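Local coordinates for protein putative hydrolase (Burkholderia cenocepacia, PDB 4X00) that is a putative hydrolase of the alpha/beta hydrolase fold, thought to act as an aryl esterase, although its substrate is not known, at residues 60-65 against 275-280; 173-178 against 230-235; 252-257 against 270-275. All blocks are in the same frame, centred on the assembly; numbering follows the deposited sequence.

How the contacts relate
Contacts 1 and 3 both use helix 266-280, share D275 and pin the helix to two parts of one sheet, at residues 60-65 and 252-257. Their centres are 14 Å apart, and they meet where Y62 OH and S274 OG, 2.9 Å apart, probably share a hydrogen bond. Contact 2 lies nearer the presumed active site, because it holds D230, which with S112 and H259 fits a Ser-His-Asp triad. It touches contact 3 through H178 CD2, 3.3 Å from D256 O, with centres 16 Å apart. Contacts 1 and 2 do not touch: about 17 Å separates their nearest atoms. Along the chain, contacts 2 and 3 are both nested inside the loop closed by contact 1.

Contact 1. Residues 60-65 against 275-280; sequences QHYRLI and DFVRMA. With EDO (1,2-ethanediol), chain J.
Where the C-terminal helix 266-280 lies against the central sheet of the alpha/beta hydrolase fold, Y62 reaches across to V277 and R278. The backbone of Y62 keeps well back from the helix, with 9.4 Å between Y62 CA and V277 CA, so that side chains alone bridge the two segments. The apolar half of the contact is Y62 CE1 against V277 CG1, 3.7 Å apart, the methyl approaching the ring obliquely as the two side chains slide past each other. V277 presents this branch because CG1 stands anti to its backbone N (chi1 173°), and V277 also rests on I37 and V107 of the sheet.

Further out, the phenol oxygen meets the start of the arginine chain: Y62 OH lies 3.5 Å from R278 CG. The two side chains cross at about a right angle, and the phenol ring and the guanidinium are inclined by 65°, which excludes a stack. The stronger polar partner of Y62 OH is S274 OG, and that bond ties the phenol to the helix one turn before R278.

Beyond the tyrosine the contact opens to solvent. H61 NE2 sits over one face of the Y62 ring, 3.3 Å above its plane and displaced to the rim, while 4.4 Å from R278 NH2; the arginine might therefore disfavour protonation of the imidazole. R278 NH1 donates over 2.9 Å to O1 of an ethanediol, probably from the crystallisation liquor, and this O1 in turn donates to D275 OD1 over 2.7 Å. A helix flanking the sheet, apolar beneath and polar along its outer side, is the arrangement of the last helix of an alpha/beta hydrolase.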
loop_
_atom_site.group_PDB
_atom_site.type_symbol
_atom_site.label_atom_id
_atom_site.label_comp_id
_atom_site.label_asym_id
_atom_site.label_seq_id
_atom_site.Cartn_x
_atom_site.Cartn_y
_atom_site.Cartn_z
ATOM N N GLN A 60 14.551 7.812 11.152
ATOM C CA GLN A 60 15.622 8.286 10.261
ATOM C C GLN A 60 16.851 7.391 10.216
ATOM O O GLN A 60 17.740 7.586 9.377
ATOM C CB GLN A 60 16.079 9.694 10.673
ATOM C CG GLN A 60 15.046 10.769 10.454
ATOM C CD GLN A 60 14.421 10.704 9.073
ATOM O OE1 GLN A 60 15.110 10.831 8.053
ATOM N NE2 GLN A 60 13.112 10.484 9.032
ATOM N N HIS A 61 16.962 6.464 11.168
ATOM C CA HIS A 61 18.104 5.547 11.148
ATOM C C HIS A 61 17.795 4.339 10.286
ATOM O O HIS A 61 18.671 3.491 10.079
ATOM C CB HIS A 61 18.482 5.097 12.553
ATOM C CG HIS A 61 17.356 4.423 13.256
ATOM N ND1 HIS A 61 16.119 5.019 13.431
ATOM C CD2 HIS A 61 17.254 3.181 13.778
ATOM C CE1 HIS A 61 15.314 4.174 14.044
ATOM N NE2 HIS A 61 15.981 3.057 14.276
ATOM N N TYR A 62 16.567 4.259 9.770
ATOM C CA TYR A 62 16.246 3.242 8.767
ATOM C C TYR A 62 16.471 3.796 7.377
ATOM O O TYR A 62 16.499 5.014 7.204
ATOM C CB TYR A 62 14.794 2.786 8.867
ATOM C CG TYR A 62 14.468 2.187 10.207
ATOM C CD1 TYR A 62 15.117 1.038 10.648
ATOM C CD2 TYR A 62 13.498 2.753 11.014
ATOM C CE1 TYR A 62 14.822 0.484 11.915
ATOM C CE2 TYR A 62 13.186 2.215 12.259
ATOM C CZ TYR A 62 13.852 1.067 12.697
ATOM O OH TYR A 62 13.568 0.520 13.933
ATOM N N ARG A 63 16.620 2.915 6.387
ATOM C CA ARG A 63 16.631 3.336 4.981
ATOM C C ARG A 63 15.184 3.335 4.493
ATOM O O ARG A 63 14.562 2.275 4.363
ATOM C CB ARG A 63 17.520 2.408 4.166
ATOM C CG ARG A 63 17.577 2.788 2.686
ATOM C CD ARG A 63 18.454 1.837 1.893
ATOM N NE ARG A 63 18.510 2.258 0.499
ATOM C CZ ARG A 63 18.992 1.495 -0.469
ATOM N NH1 ARG A 63 19.432 0.269 -0.181
ATOM N NH2 ARG A 63 19.025 1.952 -1.719
ATOM N N LEU A 64 14.635 4.530 4.261
ATOM C CA LEU A 64 13.196 4.672 4.016
ATOM C C LEU A 64 12.925 4.831 2.530
ATOM O O LEU A 64 13.201 5.881 1.954
ATOM C CB LEU A 64 12.648 5.875 4.796
ATOM C CG LEU A 64 12.902 5.849 6.316
ATOM C CD1 LEU A 64 12.468 7.191 6.935
ATOM C CD2 LEU A 64 12.140 4.713 6.971
ATOM N N ILE A 65 12.383 3.788 1.926
ATOM C CA ILE A 65 12.192 3.768 0.474
ATOM C C ILE A 65 10.705 3.869 0.151
ATOM O O ILE A 65 9.901 3.091 0.675
ATOM C CB ILE A 65 12.760 2.472 -0.121
ATOM C CG1 ILE A 65 14.271 2.387 0.141
ATOM C CG2 ILE A 65 12.419 2.367 -1.626
ATOM C CD1 ILE A 65 14.835 0.971 -0.049
ATOM N N ASP A 275 8.847 -0.628 16.221
ATOM C CA ASP A 275 8.882 -1.804 17.087
ATOM C C ASP A 275 8.819 -3.089 16.265
ATOM O O ASP A 275 9.518 -4.044 16.564
ATOM C CB ASP A 275 7.732 -1.768 18.102
ATOM C CG ASP A 275 7.916 -0.689 19.152
ATOM O OD1 ASP A 275 9.008 -0.081 19.200
ATOM O OD2 ASP A 275 6.973 -0.461 19.933
ATOM N N PHE A 276 7.991 -3.116 15.219
ATOM C CA PHE A 276 7.880 -4.292 14.394
ATOM C C PHE A 276 9.210 -4.574 13.677
ATOM O O PHE A 276 9.693 -5.730 13.634
ATOM C CB PHE A 276 6.769 -4.113 13.357
ATOM C CG PHE A 276 6.696 -5.252 12.379
ATOM C CD1 PHE A 276 6.033 -6.419 12.731
ATOM C CD2 PHE A 276 7.318 -5.198 11.134
ATOM C CE1 PHE A 276 5.960 -7.514 11.885
ATOM C CE2 PHE A 276 7.248 -6.293 10.246
ATOM C CZ PHE A 276 6.564 -7.447 10.622
ATOM N N VAL A 277 9.825 -3.530 13.123
ATOM C CA VAL A 277 11.072 -3.721 12.408
ATOM C C VAL A 277 12.149 -4.221 13.358
ATOM O O VAL A 277 12.868 -5.169 13.045
ATOM C CB VAL A 277 11.523 -2.407 11.691
ATOM C CG1 VAL A 277 12.916 -2.581 11.087
ATOM C CG2 VAL A 277 10.469 -2.003 10.624
ATOM N N ARG A 278 12.253 -3.607 14.530
ATOM C CA ARG A 278 13.229 -4.051 15.537
ATOM C C ARG A 278 13.047 -5.525 15.888
ATOM O O ARG A 278 14.020 -6.279 16.016
ATOM C CB ARG A 278 13.100 -3.185 16.781
ATOM C CG ARG A 278 13.640 -1.773 16.534
ATOM C CD ARG A 278 13.177 -0.817 17.576
ATOM N NE ARG A 278 14.000 0.379 17.583
ATOM C CZ ARG A 278 13.960 1.303 18.539
ATOM N NH1 ARG A 278 13.129 1.162 19.565
ATOM N NH2 ARG A 278 14.768 2.346 18.473
ATOM N N MET A 279 11.801 -5.928 16.080
ATOM C CA MET A 279 11.490 -7.316 16.394
ATOM C C MET A 279 11.873 -8.245 15.220
ATOM O O MET A 279 12.498 -9.305 15.409
ATOM C CB MET A 279 10.001 -7.429 16.743
ATOM C CG MET A 279 9.487 -8.835 16.983
ATOM S SD MET A 279 9.065 -9.765 15.476
ATOM C CE MET A 279 7.806 -8.699 14.770
ATOM N N ALA A 280 11.521 -7.844 14.005
ATOM C CA ALA A 280 11.732 -8.707 12.848
ATOM C C ALA A 280 13.213 -8.933 12.608
ATOM O O ALA A 280 13.628 -10.002 12.159
ATOM C CB ALA A 280 11.083 -8.093 11.630
HETATM C C1 EDO J . 11.320 -2.159 20.963
HETATM O O1 EDO J . 11.205 -0.813 20.492
HETATM C C2 EDO J . 10.095 -2.554 21.785
HETATM O O2 EDO J . 10.115 -1.904 23.067
#

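Contact 2. Residues 173-178 against 230-235; sequences LRLCFH and DALVKA. With EDO (1,2-ethanediol), chain G.
L175 and A231 bring their backbones within 5.7 Å, CA to CA, where the end of helix 162-174 meets the loop that follows strand 222-227. In this alpha/beta hydrolase fold, that loop carries D230, the probable acid of a Ser-His-Asp triad, and the helix belongs to the long insertion between strands 132-136 and 222-227, the usual place of a lid. Residues R174 to F177 form a type I beta turn that takes the chain out of the helix. A water joins the two backbones, donating to L175 O over 2.8 Å and accepting from A231 N.

The loop is folded round the aspartate. D230 CG stands anti to the backbone N (chi1 -173°), which turns the carboxylate back toward the amides that follow. D230 OD1 accepts from L232 N nearly head-on and from V233 N, which comes from above the carboxylate plane, 60° out of it; the first bond makes an Asx turn. With OD1 gripped twice, the carboxylate is held in rotation while OD2 is presented to H259 ND1, as expected of a triad.

Between the segments the packing is apolar. L175 and L232 cross at about a right angle, L175 CB lying 3.9 Å from L232 CD2. The other branch, L232 CD1, spans L175 O and the sulfur of the next residue, 3.8 Å from C176 SG. L175 CD2 lies against A231 CB, 3.9 Å away. The side chain of L232 also lies about 3 Å from a bound glycerol and touches H259, so this leucine could line the substrate pocket. On the far side of the loop an ethanediol, probably from the crystallisation liquor, ties the turn to helix 235-245: its O2 donates to D230 O over 2.9 Å and accepts from A235 N, also at 2.9 Å.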
loop_
_atom_site.group_PDB
_atom_site.type_symbol
_atom_site.label_atom_id
_atom_site.label_comp_id
_atom_site.label_asym_id
_atom_site.label_seq_id
_atom_site.Cartn_x
_atom_site.Cartn_y
_atom_site.Cartn_z
ATOM N N LEU A 173 -11.554 9.539 -1.687
ATOM C CA LEU A 173 -10.494 10.036 -0.795
ATOM C C LEU A 173 -11.090 10.366 0.575
ATOM O O LEU A 173 -10.460 10.096 1.612
ATOM C CB LEU A 173 -9.806 11.264 -1.389
ATOM C CG LEU A 173 -8.583 11.801 -0.616
ATOM C CD1 LEU A 173 -7.506 10.745 -0.466
ATOM C CD2 LEU A 173 -8.039 13.025 -1.309
ATOM N N ARG A 174 -12.310 10.925 0.634
ATOM C CA ARG A 174 -12.939 11.183 1.936
ATOM C C ARG A 174 -13.155 9.886 2.702
ATOM O O ARG A 174 -13.026 9.864 3.931
ATOM C CB ARG A 174 -14.268 11.908 1.750
ATOM C CG ARG A 174 -14.125 13.354 1.329
ATOM C CD ARG A 174 -13.531 14.188 2.456
ATOM N NE ARG A 174 -13.397 15.598 2.086
ATOM C CZ ARG A 174 -12.674 16.484 2.766
ATOM N NH1 ARG A 174 -12.008 16.110 3.860
ATOM N NH2 ARG A 174 -12.626 17.747 2.349
ATOM N N LEU A 175 -13.466 8.804 1.986
ATOM C CA LEU A 175 -13.672 7.501 2.618
ATOM C C LEU A 175 -12.365 6.907 3.135
ATOM O O LEU A 175 -12.393 5.901 3.841
ATOM C CB LEU A 175 -14.328 6.535 1.627
ATOM C CG LEU A 175 -15.809 6.876 1.396
ATOM C CD1 LEU A 175 -16.288 6.066 0.175
ATOM C CD2 LEU A 175 -16.683 6.592 2.624
ATOM N N CYS A 176 -11.223 7.492 2.790
ATOM C CA CYS A 176 -9.953 6.945 3.249
ATOM C C CYS A 176 -9.662 7.315 4.711
ATOM O O CYS A 176 -8.662 6.847 5.259
ATOM C CB CYS A 176 -8.807 7.433 2.354
ATOM S SG CYS A 176 -8.721 6.622 0.732
ATOM N N PHE A 177 -10.500 8.160 5.324
ATOM C CA PHE A 177 -10.203 8.662 6.669
ATOM C C PHE A 177 -11.402 8.576 7.570
ATOM O O PHE A 177 -12.538 8.791 7.118
ATOM C CB PHE A 177 -9.773 10.130 6.636
ATOM C CG PHE A 177 -8.593 10.384 5.742
ATOM C CD1 PHE A 177 -7.301 10.213 6.214
ATOM C CD2 PHE A 177 -8.765 10.778 4.409
ATOM C CE1 PHE A 177 -6.217 10.419 5.391
ATOM C CE2 PHE A 177 -7.682 10.994 3.602
ATOM C CZ PHE A 177 -6.413 10.819 4.072
ATOM N N HIS A 178 -11.163 8.294 8.851
ATOM C CA HIS A 178 -12.147 8.636 9.885
ATOM C C HIS A 178 -11.823 10.014 10.443
ATOM O O HIS A 178 -12.694 10.882 10.472
ATOM C CB HIS A 178 -12.161 7.592 11.001
ATOM C CG HIS A 178 -13.158 7.889 12.069
ATOM N ND1 HIS A 178 -14.513 7.912 11.832
ATOM C CD2 HIS A 178 -12.995 8.171 13.381
ATOM C CE1 HIS A 178 -15.147 8.194 12.958
ATOM N NE2 HIS A 178 -14.249 8.357 13.912
ATOM N N ASP A 230 -12.425 1.714 9.385
ATOM C CA ASP A 230 -12.107 1.734 7.959
ATOM C C ASP A 230 -13.397 1.610 7.131
ATOM O O ASP A 230 -14.158 0.667 7.259
ATOM C CB ASP A 230 -11.121 0.588 7.690
ATOM C CG ASP A 230 -10.563 0.575 6.270
ATOM O OD1 ASP A 230 -11.240 1.083 5.349
ATOM O OD2 ASP A 230 -9.440 0.052 6.060
ATOM N N ALA A 231 -13.642 2.617 6.303
ATOM C CA ALA A 231 -14.862 2.711 5.492
ATOM C C ALA A 231 -14.702 2.094 4.113
ATOM O O ALA A 231 -15.641 2.147 3.325
ATOM C CB ALA A 231 -15.301 4.174 5.375
ATOM N N LEU A 232 -13.542 1.490 3.839
ATOM C CA LEU A 232 -13.297 0.930 2.515
ATOM C C LEU A 232 -12.999 -0.546 2.594
ATOM O O LEU A 232 -13.553 -1.330 1.818
ATOM C CB LEU A 232 -12.164 1.672 1.806
ATOM C CG LEU A 232 -12.558 3.079 1.353
ATOM C CD1 LEU A 232 -11.328 3.865 0.963
ATOM C CD2 LEU A 232 -13.561 3.053 0.171
ATOM N N VAL A 233 -12.129 -0.935 3.521
ATOM C CA VAL A 233 -11.825 -2.349 3.727
ATOM C C VAL A 233 -12.456 -2.750 5.054
ATOM O O VAL A 233 -12.286 -2.025 6.038
ATOM C CB VAL A 233 -10.295 -2.606 3.734
ATOM C CG1 VAL A 233 -9.992 -4.050 4.142
ATOM C CG2 VAL A 233 -9.689 -2.306 2.343
ATOM N N LYS A 234 -13.205 -3.855 5.079
ATOM C CA LYS A 234 -13.811 -4.340 6.325
ATOM C C LYS A 234 -12.702 -4.917 7.215
ATOM O O LYS A 234 -12.128 -5.963 6.909
ATOM C CB LYS A 234 -14.894 -5.404 6.068
ATOM C CG LYS A 234 -16.122 -4.891 5.290
ATOM C CD LYS A 234 -17.055 -6.034 4.957
ATOM C CE LYS A 234 -18.329 -5.534 4.304
ATOM N NZ LYS A 234 -19.160 -6.688 3.893
ATOM N N ALA A 235 -12.402 -4.217 8.303
ATOM C CA ALA A 235 -11.214 -4.521 9.125
ATOM C C ALA A 235 -11.278 -5.904 9.768
ATOM O O ALA A 235 -10.384 -6.733 9.541
ATOM C CB ALA A 235 -11.034 -3.450 10.209
HETATM C C1 EDO G . -16.024 -2.220 8.977
HETATM O O1 EDO G . -15.819 -3.626 8.874
HETATM C C2 EDO G . -14.851 -1.545 9.671
HETATM O O2 EDO G . -13.670 -1.632 8.889
HETATM O O HOH W 1 -11.979 5.081 6.446
#

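Contact 3. Residues 252-257 against 270-275; sequences ELYADS and NRDLSD. With EDO (1,2-ethanediol), chain H; EDO (1,2-ethanediol), chain J.
Y254 and D272 make a compact polar contact, a single short hydrogen bond by which the edge strand 250-254 reaches helix 266-280. Y254 OH donates to D272 OD2 over 2.6 Å. The two side chains come from opposite directions, and the phenol meets the oxygen on its anti side, 31° out of the carboxylate plane; ring and carboxylate are inclined by 63°, with OD2 at the ring edge. The tyrosine is buried on the inner side of this pair: its side chain, like that of D272, touches L225 of the neighbouring strand, its ring pairs with R268 in a cation-pi contact, and S257 OG sits in the ring plane at the edge.

The outer side is looser and is taken up by an ethanediol and charged side chains. D272 OD2 also accepts from O2 of this diol, probably from the crystallisation liquor, again at 2.6 Å, so that two donors grip one oxygen. The diol is further held by R268 NE, and E252 lies alongside its carbons. The other carboxylate oxygen, D272 OD1, forms a salt bridge with R271 NH2 at 3.1 Å; the donor comes from above the carboxylate plane. R271 is able to fold back on its neighbour because its chain bends at chi3 (73°), carrying the guanidinium beside the aspartate. The R271 salt bridge and the Y254 bond would favour an ionised D272, despite E252 OE2 6.0 Å from D272 OD1.

Beyond Y254 the chain leaves the strand through a type I turn from Y254 to S257, whose last residue donates its N to Y254 O. Strand 250-254 followed by a helix packed back on the sheet is the closing unit of the alpha/beta hydrolase fold, and the loop between them carries H259, the probable triad histidine.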
loop_
_atom_site.group_PDB
_atom_site.type_symbol
_atom_site.label_atom_id
_atom_site.label_comp_id
_atom_site.label_asym_id
_atom_site.label_seq_id
_atom_site.Cartn_x
_atom_site.Cartn_y
_atom_site.Cartn_z
ATOM N N GLU A 252 -3.508 -5.528 15.037
ATOM C CA GLU A 252 -3.889 -4.476 15.963
ATOM C C GLU A 252 -4.981 -3.658 15.298
ATOM O O GLU A 252 -4.892 -3.360 14.120
ATOM C CB GLU A 252 -2.701 -3.562 16.312
ATOM C CG GLU A 252 -1.482 -4.232 16.882
ATOM C CD GLU A 252 -1.648 -4.640 18.323
ATOM O OE1 GLU A 252 -2.715 -4.367 18.911
ATOM O OE2 GLU A 252 -0.691 -5.241 18.870
ATOM N N LEU A 253 -5.989 -3.299 16.064
ATOM C CA LEU A 253 -7.048 -2.409 15.622
ATOM C C LEU A 253 -6.861 -1.054 16.255
ATOM O O LEU A 253 -6.756 -0.954 17.483
ATOM C CB LEU A 253 -8.430 -2.949 16.006
ATOM C CG LEU A 253 -8.977 -4.103 15.210
ATOM C CD1 LEU A 253 -10.195 -4.670 15.905
ATOM C CD2 LEU A 253 -9.329 -3.652 13.784
ATOM N N TYR A 254 -6.860 -0.002 15.448
ATOM C CA TYR A 254 -6.836 1.368 15.952
ATOM C C TYR A 254 -8.288 1.810 16.043
ATOM O O TYR A 254 -8.921 2.114 15.002
ATOM C CB TYR A 254 -6.061 2.304 15.009
ATOM C CG TYR A 254 -4.545 2.158 14.971
ATOM C CD1 TYR A 254 -3.889 0.989 15.368
ATOM C CD2 TYR A 254 -3.768 3.218 14.527
ATOM C CE1 TYR A 254 -2.486 0.898 15.302
ATOM C CE2 TYR A 254 -2.390 3.136 14.477
ATOM C CZ TYR A 254 -1.748 1.986 14.865
ATOM O OH TYR A 254 -0.359 1.963 14.793
ATOM N N ALA A 255 -8.823 1.857 17.264
ATOM C CA ALA A 255 -10.250 2.074 17.465
ATOM C C ALA A 255 -10.821 3.314 16.773
ATOM O O ALA A 255 -11.948 3.274 16.258
ATOM C CB ALA A 255 -10.540 2.163 18.971
ATOM N N ASP A 256 -10.050 4.397 16.762
ATOM C CA ASP A 256 -10.590 5.667 16.286
ATOM C C ASP A 256 -9.943 6.120 14.985
ATOM O O ASP A 256 -10.015 7.277 14.610
ATOM C CB ASP A 256 -10.436 6.723 17.375
ATOM C CG ASP A 256 -11.186 6.351 18.655
ATOM O OD1 ASP A 256 -12.293 5.781 18.555
ATOM O OD2 ASP A 256 -10.664 6.614 19.762
ATOM N N SER A 257 -9.349 5.175 14.264
ATOM C CA SER A 257 -8.872 5.458 12.903
ATOM C C SER A 257 -9.731 4.772 11.883
ATOM O O SER A 257 -10.374 3.736 12.146
ATOM C CB SER A 257 -7.436 4.988 12.675
ATOM O OG SER A 257 -6.496 5.813 13.325
ATOM N N ASN A 270 4.022 5.101 13.863
ATOM C CA ASN A 270 5.472 5.070 13.720
ATOM C C ASN A 270 6.116 4.286 14.848
ATOM O O ASN A 270 7.158 3.646 14.649
ATOM C CB ASN A 270 6.037 6.484 13.673
ATOM C CG ASN A 270 5.632 7.215 12.416
ATOM O OD1 ASN A 270 5.068 6.611 11.492
ATOM N ND2 ASN A 270 5.955 8.501 12.349
ATOM N N ARG A 271 5.529 4.369 16.043
ATOM C CA ARG A 271 5.960 3.536 17.165
ATOM C C ARG A 271 5.767 2.045 16.839
ATOM O O ARG A 271 6.695 1.238 16.972
ATOM C CB ARG A 271 5.157 3.924 18.418
ATOM C CG ARG A 271 5.652 3.199 19.673
ATOM C CD ARG A 271 4.579 3.232 20.783
ATOM N NE ARG A 271 3.485 2.329 20.452
ATOM C CZ ARG A 271 2.184 2.571 20.660
ATOM N NH1 ARG A 271 1.783 3.693 21.256
ATOM N NH2 ARG A 271 1.272 1.689 20.269
ATOM N N ASP A 272 4.560 1.678 16.391
ATOM C CA ASP A 272 4.307 0.283 16.035
ATOM C C ASP A 272 5.226 -0.198 14.917
ATOM O O ASP A 272 5.706 -1.337 14.951
ATOM C CB ASP A 272 2.844 0.117 15.621
ATOM C CG ASP A 272 1.880 0.114 16.791
ATOM O OD1 ASP A 272 2.293 -0.081 17.971
ATOM O OD2 ASP A 272 0.677 0.277 16.524
ATOM N N LEU A 273 5.469 0.651 13.924
ATOM C CA LEU A 273 6.309 0.253 12.795
ATOM C C LEU A 273 7.742 0.042 13.247
ATOM O O LEU A 273 8.359 -1.001 12.945
ATOM C CB LEU A 273 6.240 1.305 11.683
ATOM C CG LEU A 273 7.195 1.041 10.515
ATOM C CD1 LEU A 273 6.928 -0.353 9.861
ATOM C CD2 LEU A 273 7.070 2.154 9.471
ATOM N N SER A 274 8.284 0.988 14.013
ATOM C CA SER A 274 9.677 0.824 14.441
ATOM C C SER A 274 9.823 -0.415 15.334
ATOM O O SER A 274 10.777 -1.183 15.181
ATOM C CB SER A 274 10.171 2.084 15.162
ATOM O OG SER A 274 11.535 1.931 15.534
ATOM N N ASP A 275 8.847 -0.628 16.221
ATOM C CA ASP A 275 8.882 -1.804 17.087
ATOM C C ASP A 275 8.819 -3.089 16.265
ATOM O O ASP A 275 9.518 -4.044 16.564
ATOM C CB ASP A 275 7.732 -1.768 18.102
ATOM C CG ASP A 275 7.916 -0.689 19.152
ATOM O OD1 ASP A 275 9.008 -0.081 19.200
ATOM O OD2 ASP A 275 6.973 -0.461 19.933
HETATM C C1 EDO H . -2.397 -1.373 19.638
HETATM O O1 EDO H . -2.487 -0.496 20.784
HETATM C C2 EDO H . -1.162 -1.099 18.783
HETATM O O2 EDO H . -0.927 0.301 18.613
HETATM C C1 EDO J . 11.320 -2.159 20.963
HETATM O O1 EDO J . 11.205 -0.813 20.492
HETATM C C2 EDO J . 10.095 -2.554 21.785
HETATM O O2 EDO J . 10.115 -1.904 23.067
#